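Local coordinates for protein sesquisabinene B synthase 2 (Santalum album, PDB 6A2A) that probably cyclises farnesyl diphosphate to sesquisabinene B, as a magnesium- or manganese-dependent terpene synthase of the plant Tpsb subfamily, at residues G309-T314 / L354-N359; N336-S341 / T360-G365; R265-T270 / N280-S285; D317-Y322 / E326-F331. One frame throughout, in Å; residues are numbered along the deposited sequence.

Interaction 1: G309-T314 / L354-N359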
loop_
_atom_site.group_PDB
_atom_site.type_symbol
_atom_site.label_atom_id
_atom_site.label_comp_id
_atom_site.label_asym_id
_atom_site.label_seq_id
_atom_site.Cartn_x
_atom_site.Cartn_y
_atom_site.Cartn_z
ATOM N N GLY A 309 9.910 -7.759 9.739
ATOM C CA GLY A 309 10.644 -7.377 10.951
ATOM C C GLY A 309 9.838 -6.502 11.899
ATOM O O GLY A 309 9.889 -6.700 13.119
ATOM N N ALA A 310 9.039 -5.556 11.367
ATOM C CA ALA A 310 8.158 -4.758 12.203
ATOM C C ALA A 310 7.100 -5.651 12.882
ATOM O O ALA A 310 6.822 -5.439 14.091
ATOM C CB ALA A 310 7.513 -3.695 11.387
ATOM N N LEU A 311 6.608 -6.665 12.217
ATOM C CA LEU A 311 5.636 -7.583 12.812
ATOM C C LEU A 311 6.293 -8.502 13.846
ATOM O O LEU A 311 5.640 -8.790 14.875
ATOM C CB LEU A 311 4.915 -8.386 11.718
ATOM C CG LEU A 311 3.986 -7.487 10.888
ATOM C CD1 LEU A 311 3.509 -8.167 9.639
ATOM C CD2 LEU A 311 2.823 -7.014 11.725
ATOM N N ILE A 312 7.510 -8.953 13.607
ATOM C CA ILE A 312 8.261 -9.758 14.606
ATOM C C ILE A 312 8.410 -8.943 15.891
ATOM O O ILE A 312 8.050 -9.444 16.954
ATOM C CB ILE A 312 9.610 -10.244 14.044
ATOM C CG1 ILE A 312 9.384 -11.305 12.978
ATOM C CG2 ILE A 312 10.527 -10.752 15.136
ATOM C CD1 ILE A 312 10.608 -11.630 12.183
ATOM N N THR A 313 8.820 -7.661 15.781
ATOM C CA THR A 313 8.997 -6.767 16.919
ATOM C C THR A 313 7.673 -6.607 17.679
ATOM O O THR A 313 7.623 -6.758 18.941
ATOM C CB THR A 313 9.579 -5.412 16.482
ATOM O OG1 THR A 313 10.857 -5.718 15.914
ATOM C CG2 THR A 313 9.703 -4.430 17.634
ATOM N N THR A 314 6.580 -6.402 16.938
ATOM C CA THR A 314 5.304 -6.186 17.518
ATOM C C THR A 314 4.764 -7.425 18.233
ATOM O O THR A 314 4.270 -7.308 19.404
ATOM C CB THR A 314 4.301 -5.784 16.445
ATOM O OG1 THR A 314 4.799 -4.567 15.888
ATOM C CG2 THR A 314 2.926 -5.559 17.009
ATOM N N LEU A 354 -2.383 -9.805 15.128
ATOM C CA LEU A 354 -2.621 -11.109 14.581
ATOM C C LEU A 354 -3.054 -10.990 13.114
ATOM O O LEU A 354 -2.531 -11.680 12.222
ATOM C CB LEU A 354 -3.696 -11.845 15.377
ATOM C CG LEU A 354 -4.199 -13.157 14.777
ATOM C CD1 LEU A 354 -3.105 -14.178 14.737
ATOM C CD2 LEU A 354 -5.356 -13.711 15.596
ATOM N N LEU A 355 -4.054 -10.177 12.887
ATOM C CA LEU A 355 -4.626 -10.120 11.564
ATOM C C LEU A 355 -3.677 -9.385 10.611
ATOM O O LEU A 355 -3.680 -9.659 9.385
ATOM C CB LEU A 355 -5.979 -9.404 11.610
ATOM C CG LEU A 355 -7.108 -10.212 12.256
ATOM C CD1 LEU A 355 -8.371 -9.367 12.406
ATOM C CD2 LEU A 355 -7.382 -11.486 11.481
ATOM N N THR A 356 -2.844 -8.488 11.129
ATOM C CA THR A 356 -1.826 -7.879 10.265
ATOM C C THR A 356 -0.763 -8.905 9.861
ATOM O O THR A 356 -0.325 -8.937 8.722
ATOM C CB THR A 356 -1.254 -6.623 10.898
ATOM O OG1 THR A 356 -2.297 -5.657 11.107
ATOM C CG2 THR A 356 -0.145 -6.047 10.042
ATOM N N MET A 357 -0.319 -9.745 10.793
ATOM C CA MET A 357 0.561 -10.840 10.473
ATOM C C MET A 357 -0.025 -11.714 9.367
ATOM O O MET A 357 0.649 -12.050 8.406
ATOM C CB MET A 357 0.849 -11.701 11.713
ATOM C CG MET A 357 1.570 -13.022 11.382
ATOM S SD MET A 357 1.303 -14.220 12.703
ATOM C CE MET A 357 -0.415 -14.663 12.406
ATOM N N PHE A 358 -1.314 -12.064 9.506
ATOM C CA PHE A 358 -2.006 -12.916 8.568
ATOM C C PHE A 358 -2.068 -12.240 7.169
ATOM O O PHE A 358 -1.687 -12.846 6.191
ATOM C CB PHE A 358 -3.402 -13.198 9.145
ATOM C CG PHE A 358 -4.279 -14.088 8.313
ATOM C CD1 PHE A 358 -4.052 -15.439 8.293
ATOM C CD2 PHE A 358 -5.292 -13.562 7.525
ATOM C CE1 PHE A 358 -4.854 -16.283 7.549
ATOM C CE2 PHE A 358 -6.095 -14.414 6.791
ATOM C CZ PHE A 358 -5.877 -15.758 6.822
ATOM N N ASN A 359 -2.514 -10.998 7.119
ATOM C CA ASN A 359 -2.737 -10.248 5.884
ATOM C C ASN A 359 -1.399 -9.991 5.168
ATOM O O ASN A 359 -1.292 -10.173 3.945
ATOM C CB ASN A 359 -3.491 -8.935 6.087
ATOM C CG ASN A 359 -4.945 -9.126 6.490
ATOM O OD1 ASN A 359 -5.447 -10.229 6.442
ATOM N ND2 ASN A 359 -5.568 -8.069 6.964
#
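Leu311, on helix 299-321, lays its branched end against Thr356 and Met357 of helix 348-372. Just before it, Ala310 turns its methyl to Trp267 of helix 239-270, while its carbonyl oxygen serves its own helix, accepting from Thr314 N at 3.0 Å and from Thr314 OG1 at 2.8 Å. The two donors approach Ala310 O from opposite faces of the carbonyl plane. Leu311 then makes the contact itself. CG lies anti to the carbonyl carbon and beside the backbone N (chi1 -69°), and the two methyls divide the work. CD2 meets Thr356 CG2 at 3.5 Å, the two side chains crossing at about a right angle. CD1 rests on the backbone of the facing helix, 4.1 Å from Met357 CA and 4.0 Å from Thr356 O. Met357 thus takes part mainly through its backbone, for its sulfur is carried off toward Thr335 and Trp384. Trp384, on helix 377-400, touches Leu311 and the next residue, Ile312, as well. At the end of the segment Thr314 packs on Trp267. Thr356 offers CG2 rather than OG1 to the leucine, its hydroxyl being hydrogen-bonded to Met352 O one turn earlier. Two helices of the class I terpene synthase fold are joined here, with the side chain of Leu311 about 9 Å from that of the magnesium ligand Asp316. No hydrogen bond crosses between the segments: the hydroxyls of Thr314 and Thr356 bond to carbonyls of their own helices, and what passes directly between the two segments is methyl-to-methyl and methyl-to-backbone packing.

Interaction 2: N336-S341 / T360-G365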
loop_
_atom_site.group_PDB
_atom_site.type_symbol
_atom_site.label_atom_id
_atom_site.label_comp_id
_atom_site.label_asym_id
_atom_site.label_seq_id
_atom_site.Cartn_x
_atom_site.Cartn_y
_atom_site.Cartn_z
ATOM N N ASN A 336 -1.120 -21.460 13.578
ATOM C CA ASN A 336 -0.816 -22.840 13.204
ATOM C C ASN A 336 -1.777 -23.317 12.133
ATOM O O ASN A 336 -1.379 -23.984 11.194
ATOM C CB ASN A 336 -0.912 -23.816 14.378
ATOM C CG ASN A 336 0.222 -23.715 15.371
ATOM O OD1 ASN A 336 1.271 -23.133 15.083
ATOM N ND2 ASN A 336 -0.006 -24.236 16.570
ATOM N N ARG A 337 -3.048 -23.014 12.312
ATOM C CA ARG A 337 -4.070 -23.517 11.426
ATOM C C ARG A 337 -4.377 -22.551 10.279
ATOM O O ARG A 337 -5.132 -22.922 9.374
ATOM C CB ARG A 337 -5.346 -23.818 12.234
ATOM C CG ARG A 337 -5.167 -24.963 13.221
ATOM C CD ARG A 337 -6.487 -25.306 13.887
ATOM N NE ARG A 337 -6.929 -24.239 14.753
ATOM C CZ ARG A 337 -7.891 -23.358 14.467
ATOM N NH1 ARG A 337 -8.573 -23.482 13.345
ATOM N NH2 ARG A 337 -8.173 -22.373 15.316
ATOM N N TRP A 338 -3.792 -21.367 10.272
ATOM C CA TRP A 338 -4.071 -20.344 9.220
ATOM C C TRP A 338 -5.578 -20.123 9.031
ATOM O O TRP A 338 -6.094 -20.063 7.914
ATOM C CB TRP A 338 -3.328 -20.689 7.922
ATOM C CG TRP A 338 -2.817 -19.484 7.207
ATOM C CD1 TRP A 338 -3.188 -19.038 5.970
ATOM C CD2 TRP A 338 -1.889 -18.520 7.736
ATOM N NE1 TRP A 338 -2.511 -17.875 5.680
ATOM C CE2 TRP A 338 -1.701 -17.545 6.735
ATOM C CE3 TRP A 338 -1.147 -18.425 8.913
ATOM C CZ2 TRP A 338 -0.832 -16.468 6.904
ATOM C CZ3 TRP A 338 -0.290 -17.360 9.087
ATOM C CH2 TRP A 338 -0.139 -16.402 8.090
ATOM N N ASP A 339 -6.263 -19.924 10.155
ATOM C CA ASP A 339 -7.699 -19.879 10.189
ATOM C C ASP A 339 -8.115 -18.879 11.177
ATOM O O ASP A 339 -7.963 -19.098 12.365
ATOM C CB ASP A 339 -8.224 -21.256 10.571
ATOM C CG ASP A 339 -9.747 -21.304 10.719
ATOM O OD1 ASP A 339 -10.437 -20.278 10.807
ATOM O OD2 ASP A 339 -10.236 -22.447 10.801
ATOM N N ILE A 340 -8.616 -17.741 10.692
ATOM C CA ILE A 340 -8.873 -16.592 11.540
ATOM C C ILE A 340 -10.337 -16.552 12.036
ATOM O O ILE A 340 -10.762 -15.522 12.546
ATOM C CB ILE A 340 -8.524 -15.290 10.811
ATOM C CG1 ILE A 340 -9.223 -15.184 9.448
ATOM C CG2 ILE A 340 -7.008 -15.171 10.645
ATOM C CD1 ILE A 340 -9.350 -13.784 8.938
ATOM N N SER A 341 -11.074 -17.649 11.914
ATOM C CA SER A 341 -12.487 -17.723 12.411
ATOM C C SER A 341 -12.652 -17.184 13.827
ATOM O O SER A 341 -13.635 -16.518 14.093
ATOM C CB SER A 341 -12.976 -19.159 12.421
ATOM O OG SER A 341 -12.964 -19.647 11.117
ATOM N N THR A 360 -0.359 -9.618 5.917
ATOM C CA THR A 360 0.920 -9.357 5.338
ATOM C C THR A 360 1.571 -10.651 4.810
ATOM O O THR A 360 2.206 -10.656 3.698
ATOM C CB THR A 360 1.795 -8.621 6.353
ATOM O OG1 THR A 360 1.246 -7.319 6.587
ATOM C CG2 THR A 360 3.221 -8.493 5.869
ATOM N N SER A 361 1.480 -11.746 5.581
ATOM C CA SER A 361 2.012 -13.041 5.152
ATOM C C SER A 361 1.335 -13.494 3.840
ATOM O O SER A 361 1.980 -14.013 2.969
ATOM C CB SER A 361 1.868 -14.067 6.217
ATOM O OG SER A 361 2.681 -13.668 7.311
ATOM N N ASN A 362 0.033 -13.305 3.754
ATOM C CA ASN A 362 -0.717 -13.576 2.514
ATOM C C ASN A 362 -0.263 -12.664 1.363
ATOM O O ASN A 362 -0.140 -13.165 0.235
ATOM C CB ASN A 362 -2.216 -13.481 2.765
ATOM C CG ASN A 362 -2.731 -14.570 3.685
ATOM O OD1 ASN A 362 -2.138 -15.636 3.776
ATOM N ND2 ASN A 362 -3.872 -14.313 4.324
ATOM N N ASP A 363 -0.090 -11.357 1.592
ATOM C CA ASP A 363 0.461 -10.459 0.628
ATOM C C ASP A 363 1.837 -10.878 0.109
ATOM O O ASP A 363 2.112 -10.901 -1.109
ATOM C CB ASP A 363 0.551 -9.027 1.176
ATOM C CG ASP A 363 -0.790 -8.328 1.341
ATOM O OD1 ASP A 363 -1.800 -8.775 0.742
ATOM O OD2 ASP A 363 -0.821 -7.255 2.043
ATOM N N ILE A 364 2.721 -11.284 1.021
ATOM C CA ILE A 364 4.094 -11.674 0.643
ATOM C C ILE A 364 4.060 -12.970 -0.161
ATOM O O ILE A 364 4.711 -13.088 -1.206
ATOM C CB ILE A 364 4.991 -11.780 1.889
ATOM C CG1 ILE A 364 5.205 -10.380 2.466
ATOM C CG2 ILE A 364 6.319 -12.448 1.567
ATOM C CD1 ILE A 364 5.928 -10.290 3.794
ATOM N N GLY A 365 3.285 -13.950 0.308
ATOM C CA GLY A 365 3.167 -15.214 -0.429
ATOM C C GLY A 365 2.566 -14.993 -1.805
ATOM O O GLY A 365 2.967 -15.675 -2.799
#
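Ser361 and Asn362, neighbours on helix 348-372, receive the indole edge of Trp338, which projects from the end of helix 325-337. Ser361 comes first. With chi1 at -65°, its OG lies beside the backbone N and bonds back to Met357 O, and CB is what faces the ring, 3.6 Å from Trp338 CH2 and near the ring plane. Asn362 then makes the polar link. Trp338 NE1 donates to Asn362 OD1 at 3.0 Å with an N-H...O angle of 148°, reaching a lone pair in the amide plane. The oxygen lies almost exactly in the indole plane, yet the ring and amide planes stand 83° apart. Trp338 is the first residue past the helix, where positive phi and two bonds back into the last turn make a Schellman motif. Just beyond, Asp339 OD1 accepts Ser341 N at 2.9 Å, an Asx turn, and takes Ser341 OG too. The ring of Phe358 meets the indole, and Asn359 of the second subunit packs on Asn362, so the contact borders the dimer interface. A phenylalanine in place of Trp338 would probably leave Asn362 OD1 without this N-H donor and the Asn362 amide freer to turn. A single directed bond to a buried side chain, with a carbon contact beside it, probably gives the indole a preferred setting against helix 348-372.

Interaction 3: R265-T270 / N280-S285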
loop_
_atom_site.group_PDB
_atom_site.type_symbol
_atom_site.label_atom_id
_atom_site.label_comp_id
_atom_site.label_asym_id
_atom_site.label_seq_id
_atom_site.Cartn_x
_atom_site.Cartn_y
_atom_site.Cartn_z
ATOM N N ARG A 265 3.400 4.713 5.458
ATOM C CA ARG A 265 1.969 4.743 5.098
ATOM C C ARG A 265 1.312 3.382 5.364
ATOM O O ARG A 265 0.200 3.330 5.905
ATOM C CB ARG A 265 1.793 5.220 3.652
ATOM C CG ARG A 265 2.083 6.704 3.487
ATOM C CD ARG A 265 1.764 7.268 2.113
ATOM N NE ARG A 265 2.700 6.797 1.103
ATOM C CZ ARG A 265 3.844 7.401 0.805
ATOM N NH1 ARG A 265 4.157 8.550 1.376
ATOM N NH2 ARG A 265 4.683 6.842 -0.044
ATOM N N TRP A 266 1.961 2.276 5.014
ATOM C CA TRP A 266 1.469 0.946 5.291
ATOM C C TRP A 266 1.245 0.778 6.811
ATOM O O TRP A 266 0.222 0.231 7.226
ATOM C CB TRP A 266 2.448 -0.120 4.772
ATOM C CG TRP A 266 2.198 -1.493 5.308
ATOM C CD1 TRP A 266 1.223 -2.369 4.920
ATOM C CD2 TRP A 266 2.958 -2.163 6.343
ATOM N NE1 TRP A 266 1.289 -3.518 5.660
ATOM C CE2 TRP A 266 2.362 -3.428 6.533
ATOM C CE3 TRP A 266 4.067 -1.806 7.117
ATOM C CZ2 TRP A 266 2.827 -4.346 7.475
ATOM C CZ3 TRP A 266 4.532 -2.732 8.039
ATOM C CH2 TRP A 266 3.944 -3.987 8.188
ATOM N N TRP A 267 2.286 1.107 7.560
ATOM C CA TRP A 267 2.268 0.922 9.047
ATOM C C TRP A 267 1.131 1.722 9.673
ATOM O O TRP A 267 0.368 1.173 10.440
ATOM C CB TRP A 267 3.627 1.294 9.603
ATOM C CG TRP A 267 3.827 1.040 11.066
ATOM C CD1 TRP A 267 4.079 1.969 12.019
ATOM C CD2 TRP A 267 3.861 -0.239 11.722
ATOM N NE1 TRP A 267 4.282 1.356 13.224
ATOM C CE2 TRP A 267 4.130 0.011 13.085
ATOM C CE3 TRP A 267 3.687 -1.547 11.284
ATOM C CZ2 TRP A 267 4.292 -1.013 14.010
ATOM C CZ3 TRP A 267 3.849 -2.574 12.202
ATOM C CH2 TRP A 267 4.146 -2.307 13.556
ATOM N N VAL A 268 0.991 2.993 9.314
ATOM C CA VAL A 268 -0.108 3.771 9.856
ATOM C C VAL A 268 -1.447 3.136 9.411
ATOM O O VAL A 268 -2.437 3.114 10.193
ATOM C CB VAL A 268 0.060 5.256 9.445
ATOM C CG1 VAL A 268 -1.199 6.058 9.744
ATOM C CG2 VAL A 268 1.270 5.873 10.146
ATOM N N GLY A 269 -1.527 2.608 8.190
ATOM C CA GLY A 269 -2.706 1.906 7.711
ATOM C C GLY A 269 -3.057 0.663 8.508
ATOM O O GLY A 269 -4.232 0.298 8.645
ATOM N N THR A 270 -2.048 -0.041 9.056
ATOM C CA THR A 270 -2.372 -1.205 9.875
ATOM C C THR A 270 -2.976 -0.747 11.201
ATOM O O THR A 270 -3.486 -1.583 11.939
ATOM C CB THR A 270 -1.150 -2.078 10.239
ATOM O OG1 THR A 270 -0.196 -1.370 11.041
ATOM C CG2 THR A 270 -0.450 -2.589 9.009
ATOM N N ASN A 280 8.781 2.592 17.917
ATOM C CA ASN A 280 9.828 2.547 16.918
ATOM C C ASN A 280 9.977 1.214 16.181
ATOM O O ASN A 280 10.942 0.994 15.539
ATOM C CB ASN A 280 11.154 2.972 17.504
ATOM C CG ASN A 280 11.170 4.429 17.906
ATOM O OD1 ASN A 280 10.666 5.259 17.227
ATOM N ND2 ASN A 280 11.741 4.706 19.017
ATOM N N GLY A 281 8.995 0.347 16.276
ATOM C CA GLY A 281 9.062 -0.929 15.617
ATOM C C GLY A 281 9.319 -0.878 14.122
ATOM O O GLY A 281 10.127 -1.571 13.611
ATOM N N LEU A 282 8.597 -0.025 13.446
ATOM C CA LEU A 282 8.725 0.077 12.015
ATOM C C LEU A 282 10.062 0.662 11.605
ATOM O O LEU A 282 10.743 0.132 10.788
ATOM C CB LEU A 282 7.601 0.913 11.453
ATOM C CG LEU A 282 7.430 1.044 9.949
ATOM C CD1 LEU A 282 8.344 2.097 9.434
ATOM C CD2 LEU A 282 7.588 -0.212 9.146
ATOM N N ILE A 283 10.406 1.782 12.196
ATOM C CA ILE A 283 11.641 2.435 11.838
ATOM C C ILE A 283 12.866 1.582 12.157
ATOM O O ILE A 283 13.743 1.473 11.378
ATOM C CB ILE A 283 11.742 3.879 12.357
ATOM C CG1 ILE A 283 12.988 4.527 11.845
ATOM C CG2 ILE A 283 11.878 3.974 13.832
ATOM C CD1 ILE A 283 12.912 4.851 10.392
ATOM N N GLN A 284 12.872 0.950 13.299
ATOM C CA GLN A 284 13.968 0.112 13.660
ATOM C C GLN A 284 14.082 -1.103 12.734
ATOM O O GLN A 284 15.153 -1.467 12.359
ATOM C CB GLN A 284 13.909 -0.247 15.133
ATOM C CG GLN A 284 14.126 1.030 15.918
ATOM C CD GLN A 284 14.444 0.926 17.383
ATOM O OE1 GLN A 284 15.169 1.741 17.878
ATOM N NE2 GLN A 284 13.857 -0.010 18.077
ATOM N N SER A 285 12.956 -1.665 12.332
ATOM C CA SER A 285 13.001 -2.793 11.426
ATOM C C SER A 285 13.614 -2.360 10.099
ATOM O O SER A 285 14.416 -3.021 9.543
ATOM C CB SER A 285 11.623 -3.376 11.158
ATOM O OG SER A 285 11.683 -4.345 10.171
#
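Leu282 stands over one face of the Trp267 indole, its CB 3.6 Å from the centroid of the five-membered ring and only 6° off the ring normal, a CH-pi contact. The two side chains run alongside each other, pointing opposite ways, and Leu282 CG continues the contact at 3.8 Å from Trp267 CB. With CG anti to the backbone N (chi1 -174°), Trp267 carries its indole out to where a face meets Leu282 CB. On the other face of this indole lies Thr270 OG1, which bonds back to Trp267 O at 2.7 Å, using a lone pair in the carbonyl plane. The leucine thus packs helix 281-292 on the C-terminal part of the long helix 239-270, across the connection between them, both helices belonging to the class I terpene synthase alpha-helical fold. Ala310 of helix 299-321 touches both Leu282 and Trp267. The smaller share belongs to Trp266, whose six-membered ring meets Leu282 CD2 by its edge, CZ3 at 4.1 Å. Over one face of this second indole sits Thr270 CG2, and Lys307 makes a cation-pi contact with the ring. Thr270 O accepts from Tyr366 OH of the second subunit, so this part of the helix also reaches the dimer interface.

Interaction 4: D317-Y322 / E326-F331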
loop_
_atom_site.group_PDB
_atom_site.type_symbol
_atom_site.label_atom_id
_atom_site.label_comp_id
_atom_site.label_asym_id
_atom_site.label_seq_id
_atom_site.Cartn_x
_atom_site.Cartn_y
_atom_site.Cartn_z
ATOM N N ASP A 317 6.512 -8.336 21.443
ATOM C CA ASP A 317 5.928 -7.563 22.532
ATOM C C ASP A 317 4.558 -8.119 22.968
ATOM O O ASP A 317 4.253 -8.165 24.111
ATOM C CB ASP A 317 5.822 -6.091 22.195
ATOM C CG ASP A 317 7.154 -5.401 22.157
ATOM O OD1 ASP A 317 8.134 -5.916 22.583
ATOM O OD2 ASP A 317 7.231 -4.312 21.708
ATOM N N VAL A 318 3.749 -8.565 22.023
ATOM C CA VAL A 318 2.459 -9.154 22.357
ATOM C C VAL A 318 2.649 -10.363 23.276
ATOM O O VAL A 318 1.957 -10.526 24.220
ATOM C CB VAL A 318 1.685 -9.600 21.111
ATOM C CG1 VAL A 318 0.514 -10.467 21.482
ATOM C CG2 VAL A 318 1.238 -8.398 20.306
ATOM N N TYR A 319 3.601 -11.207 22.932
ATOM C CA TYR A 319 3.896 -12.385 23.695
ATOM C C TYR A 319 4.626 -12.086 24.994
ATOM O O TYR A 319 4.357 -12.672 25.991
ATOM C CB TYR A 319 4.667 -13.398 22.869
ATOM C CG TYR A 319 3.774 -14.259 21.997
ATOM C CD1 TYR A 319 3.121 -13.732 20.909
ATOM C CD2 TYR A 319 3.602 -15.596 22.248
ATOM C CE1 TYR A 319 2.309 -14.522 20.124
ATOM C CE2 TYR A 319 2.802 -16.387 21.469
ATOM C CZ TYR A 319 2.157 -15.855 20.397
ATOM O OH TYR A 319 1.345 -16.619 19.643
ATOM N N ASP A 320 5.499 -11.112 24.981
ATOM C CA ASP A 320 6.268 -10.820 26.160
ATOM C C ASP A 320 5.665 -9.850 27.149
ATOM O O ASP A 320 5.775 -10.026 28.321
ATOM C CB ASP A 320 7.611 -10.273 25.768
ATOM C CG ASP A 320 8.664 -10.745 26.651
ATOM O OD1 ASP A 320 9.072 -11.873 26.453
ATOM O OD2 ASP A 320 9.061 -10.044 27.567
ATOM N N VAL A 321 5.087 -8.781 26.643
ATOM C CA VAL A 321 4.587 -7.759 27.490
ATOM C C VAL A 321 3.149 -7.341 27.283
ATOM O O VAL A 321 2.851 -6.197 27.376
ATOM C CB VAL A 321 5.499 -6.518 27.443
ATOM C CG1 VAL A 321 6.828 -6.801 28.076
ATOM C CG2 VAL A 321 5.710 -6.040 26.041
ATOM N N TYR A 322 2.279 -8.270 26.960
ATOM C CA TYR A 322 0.872 -7.877 26.870
ATOM C C TYR A 322 -0.096 -9.048 27.076
ATOM O O TYR A 322 -0.962 -8.979 27.947
ATOM C CB TYR A 322 0.559 -7.206 25.523
ATOM C CG TYR A 322 -0.644 -6.314 25.613
ATOM C CD1 TYR A 322 -0.523 -5.033 26.153
ATOM C CD2 TYR A 322 -1.884 -6.731 25.168
ATOM C CE1 TYR A 322 -1.626 -4.209 26.295
ATOM C CE2 TYR A 322 -2.990 -5.909 25.289
ATOM C CZ TYR A 322 -2.859 -4.642 25.844
ATOM O OH TYR A 322 -3.933 -3.798 25.988
ATOM N N GLU A 326 -3.484 -17.621 28.029
ATOM C CA GLU A 326 -4.643 -18.122 27.256
ATOM C C GLU A 326 -4.832 -17.379 25.921
ATOM O O GLU A 326 -5.143 -17.982 24.877
ATOM C CB GLU A 326 -5.889 -18.034 28.126
ATOM C CG GLU A 326 -5.842 -19.042 29.267
ATOM C CD GLU A 326 -5.210 -18.543 30.555
ATOM O OE1 GLU A 326 -4.464 -17.539 30.505
ATOM O OE2 GLU A 326 -5.493 -19.144 31.635
ATOM N N GLU A 327 -4.645 -16.074 25.932
ATOM C CA GLU A 327 -4.704 -15.275 24.704
ATOM C C GLU A 327 -3.638 -15.759 23.711
ATOM O O GLU A 327 -3.882 -15.872 22.541
ATOM C CB GLU A 327 -4.496 -13.810 25.085
ATOM C CG GLU A 327 -5.664 -13.205 25.820
ATOM C CD GLU A 327 -5.439 -11.863 26.516
ATOM O OE1 GLU A 327 -4.287 -11.491 26.790
ATOM O OE2 GLU A 327 -6.447 -11.183 26.788
ATOM N N LEU A 328 -2.444 -16.030 24.210
ATOM C CA LEU A 328 -1.356 -16.371 23.335
ATOM C C LEU A 328 -1.566 -17.796 22.789
ATOM O O LEU A 328 -1.177 -18.089 21.677
ATOM C CB LEU A 328 -0.049 -16.190 24.101
ATOM C CG LEU A 328 0.219 -14.760 24.579
ATOM C CD1 LEU A 328 1.443 -14.686 25.465
ATOM C CD2 LEU A 328 0.351 -13.788 23.419
ATOM N N GLU A 329 -2.121 -18.722 23.594
ATOM C CA GLU A 329 -2.495 -20.069 23.070
ATOM C C GLU A 329 -3.417 -19.942 21.875
ATOM O O GLU A 329 -3.258 -20.676 20.920
ATOM C CB GLU A 329 -3.291 -20.935 24.082
ATOM C CG GLU A 329 -2.612 -21.061 25.416
ATOM C CD GLU A 329 -3.210 -22.073 26.387
ATOM O OE1 GLU A 329 -4.390 -22.483 26.195
ATOM O OE2 GLU A 329 -2.480 -22.440 27.340
ATOM N N LEU A 330 -4.383 -19.052 21.926
ATOM C CA LEU A 330 -5.285 -18.900 20.779
ATOM C C LEU A 330 -4.545 -18.211 19.604
ATOM O O LEU A 330 -4.784 -18.551 18.487
ATOM C CB LEU A 330 -6.506 -18.073 21.183
ATOM C CG LEU A 330 -7.531 -17.805 20.082
ATOM C CD1 LEU A 330 -7.992 -19.091 19.417
ATOM C CD2 LEU A 330 -8.707 -16.993 20.595
ATOM N N PHE A 331 -3.741 -17.186 19.896
ATOM C CA PHE A 331 -2.918 -16.541 18.826
ATOM C C PHE A 331 -2.124 -17.608 18.076
ATOM O O PHE A 331 -2.105 -17.683 16.811
ATOM C CB PHE A 331 -2.045 -15.460 19.466
ATOM C CG PHE A 331 -1.430 -14.459 18.526
ATOM C CD1 PHE A 331 -0.571 -14.852 17.503
ATOM C CD2 PHE A 331 -1.667 -13.110 18.712
ATOM C CE1 PHE A 331 0.058 -13.893 16.719
ATOM C CE2 PHE A 331 -1.061 -12.160 17.895
ATOM C CZ PHE A 331 -0.234 -12.556 16.886
#
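Leu328 is the main bump: it fills the hollow formed by Val318 and Tyr319 near the C-terminal end of helix 299-321. Its CD2 methyl sits over the centre of the Tyr319 ring, 3.7 Å from the centroid, and rests against Val318 CG1 at 3.8 Å. CD1, on the same side of the ring, reaches back to the tyrosine backbone, 3.6 Å from Tyr319 O. The phenol is therefore roofed on one face by a methyl, while its edge points into the face of Phe331. This T-shaped pair has centroids 5.4 Å apart and planes at 77°, and Tyr319 OH passes 3.4 Å from Phe331 CD1. CG anti to the backbone N (chi1 -164°) carries the Phe331 ring toward the tyrosine. The helices form an antiparallel hairpin, with segment axes 10.4 Å apart at 154°. Val318 and Tyr319 are the two variable positions of the DDxxD motif of class I terpene synthases, and Asp320 ends it as a magnesium ligand. Replacing Tyr319 by an alanine is likely to open a gap beneath Leu328 CD2, deprive the Phe331 face of its edge partner and leave Thr332 OG1 without the phenol hydroxyl it bonds. Val318 CG1 also reaches Phe331 CE2, at 4.3 Å. Leu388, on helix 377-400, packs against both aromatic residues, and Tyr391 of the same helix meets Tyr319 edge-to-face.

Overall arrangement
Along the chain interaction 3 comes first, then interaction 4, which is nested inside the loop closed by interaction 1; interaction 2 crosses interaction 1. Helix 299-321 is shared by interactions 1 and 4, helix 325-337 by 2 and 4, and helix 348-372 by 1 and 2. Interaction 1 is the hub, its centre about 10 Å from those of 2 and 3 and about 13 Å from that of 4, and it touches all three. Interactions 3 and 4, with centres about 20 Å apart, do not touch. Together they join neighbouring helices of the terpene synthase fold, two of the contacts on the aspartate-rich helix 299-321, from the magnesium ligand Asp320 in interaction 4 to the dimer interface bordered by interactions 1, 2 and 3.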